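Local structure of apical membrane antigen AMA1 (Toxoplasma gondii ME49, 4YIV) at residues A[346-350]-A[351-355]. The protein serves as an essential microneme surface antigen in host cell invasion, as a part of the moving junction complex between parasite and host cell membranes. Sequence-based numbering, arbitrary orientation.
Sequences IIPSN and PSVTP
Pro348 meets both Val353 and Pro355 across the loop, using different parts of its ring. Its CG lies 3.8 Å from CG1 of Val353, a methyl placed anti to the backbone N (chi1 177°), while the CD of Pro348 approaches CB of Pro355 more loosely, at 4.2 Å. The side chains of the two prolines cross at about a right angle, CD of Pro348 resting against the CA-CB edge of Pro355. Pro348 and Val353 also share a neighbour, Ile225 of helix 224-227, which ties this side of the loop to the body of the chain. The CB of Ser349 points away from 351-355, and its OG hydrogen-bonds the carbonyl O of Ser130.

Asn350 supplies the polar half of the contact. With chi1 at 69°, CG sits between the backbone N and the carbonyl carbon, and OD1 folds forward over the following residues to accept three hydrogen bonds. The amide N of Ser352 lies 2.8 Å from OD1, in the carbonyl plane; the bond from N of Val353 to the same OD1 is longer, 3.3 Å, and its donor is tilted 20° from the plane. OG of Ser352 donates from above the plane, 2.7 Å from OD1 of Asn350. Three donors on one oxygen should hold the amide group firmly in rotation. On the backbone, a single water donates to the carbonyl O of Asn350 and to the carbonyl O of Val353, closing the chain reversal. The OD1 bond to the amide two residues on, across Pro351, defines an Asx-Pro turn, here in a surface loop between strands 329-333 and 372-373.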
loop_
_atom_site.group_PDB
_atom_site.type_symbol
_atom_site.label_atom_id
_atom_site.label_comp_id
_atom_site.label_asym_id
_atom_site.label_seq_id
_atom_site.Cartn_x
_atom_site.Cartn_y
_atom_site.Cartn_z
ATOM N N ILE A 346 -1.296 11.789 9.160
ATOM C CA ILE A 346 -1.989 10.650 9.785
ATOM C C ILE A 346 -1.942 10.705 11.325
ATOM O O ILE A 346 -2.146 9.707 11.986
ATOM C CB ILE A 346 -1.412 9.276 9.309
ATOM C CG1 ILE A 346 0.016 9.050 9.802
ATOM C CG2 ILE A 346 -1.494 9.170 7.784
ATOM C CD1 ILE A 346 0.426 7.580 9.740
ATOM N N ILE A 347 -1.666 11.867 11.902
ATOM C CA ILE A 347 -1.795 12.021 13.368
ATOM C C ILE A 347 -3.186 12.538 13.697
ATOM O O ILE A 347 -3.618 13.563 13.155
ATOM C CB ILE A 347 -0.712 12.963 13.926
ATOM C CG1 ILE A 347 0.647 12.309 13.699
ATOM C CG2 ILE A 347 -0.924 13.178 15.444
ATOM C CD1 ILE A 347 1.804 13.199 13.957
ATOM N N PRO A 348 -3.946 11.803 14.547
ATOM C CA PRO A 348 -5.336 12.228 14.711
ATOM C C PRO A 348 -5.466 13.622 15.359
ATOM O O PRO A 348 -4.658 13.961 16.211
ATOM C CB PRO A 348 -5.918 11.147 15.632
ATOM C CG PRO A 348 -5.083 9.984 15.411
ATOM C CD PRO A 348 -3.713 10.492 15.175
ATOM N N SER A 349 -6.468 14.383 14.950
ATOM C CA SER A 349 -6.778 15.692 15.522
ATOM C C SER A 349 -7.699 15.642 16.749
ATOM O O SER A 349 -8.292 16.641 17.140
ATOM C CB SER A 349 -7.440 16.540 14.464
ATOM O OG SER A 349 -8.614 15.922 14.011
ATOM N N ASN A 350 -7.869 14.467 17.321
ATOM C CA ASN A 350 -8.528 14.393 18.609
ATOM C C ASN A 350 -7.792 13.383 19.450
ATOM O O ASN A 350 -7.044 12.560 18.919
ATOM C CB ASN A 350 -9.998 14.034 18.427
ATOM C CG ASN A 350 -10.188 12.608 17.952
ATOM O OD1 ASN A 350 -9.907 11.653 18.686
ATOM N ND2 ASN A 350 -10.647 12.450 16.717
ATOM N N PRO A 351 -7.963 13.446 20.778
ATOM C CA PRO A 351 -7.166 12.550 21.605
ATOM C C PRO A 351 -7.804 11.138 21.789
ATOM O O PRO A 351 -7.263 10.352 22.538
ATOM C CB PRO A 351 -7.091 13.299 22.934
ATOM C CG PRO A 351 -8.435 14.027 22.972
ATOM C CD PRO A 351 -8.665 14.483 21.564
ATOM N N SER A 352 -8.950 10.855 21.183
ATOM C CA SER A 352 -9.555 9.525 21.384
ATOM C C SER A 352 -8.904 8.425 20.536
ATOM O O SER A 352 -8.824 7.265 20.943
ATOM C CB SER A 352 -11.035 9.528 21.075
ATOM O OG SER A 352 -11.251 9.471 19.676
ATOM N N VAL A 353 -8.449 8.782 19.347
ATOM C CA VAL A 353 -7.944 7.780 18.440
ATOM C C VAL A 353 -6.502 7.539 18.760
ATOM O O VAL A 353 -5.677 8.463 18.741
ATOM C CB VAL A 353 -8.161 8.207 16.989
ATOM C CG1 VAL A 353 -7.566 7.205 16.071
ATOM C CG2 VAL A 353 -9.659 8.345 16.736
ATOM N N THR A 354 -6.174 6.275 19.027
ATOM C CA THR A 354 -4.796 5.916 19.330
ATOM C C THR A 354 -3.877 6.295 18.156
ATOM O O THR A 354 -4.080 5.834 17.040
ATOM C CB THR A 354 -4.645 4.433 19.604
ATOM O OG1 THR A 354 -5.657 4.053 20.538
ATOM C CG2 THR A 354 -3.206 4.106 20.148
ATOM N N PRO A 355 -2.881 7.147 18.409
ATOM C CA PRO A 355 -1.967 7.527 17.319
ATOM C C PRO A 355 -1.035 6.399 16.855
ATOM O O PRO A 355 -0.840 5.406 17.557
ATOM C CB PRO A 355 -1.154 8.700 17.916
ATOM C CG PRO A 355 -1.305 8.598 19.401
ATOM C CD PRO A 355 -2.590 7.833 19.688
HETATM O O HOH W 1 -4.886 10.883 19.590
#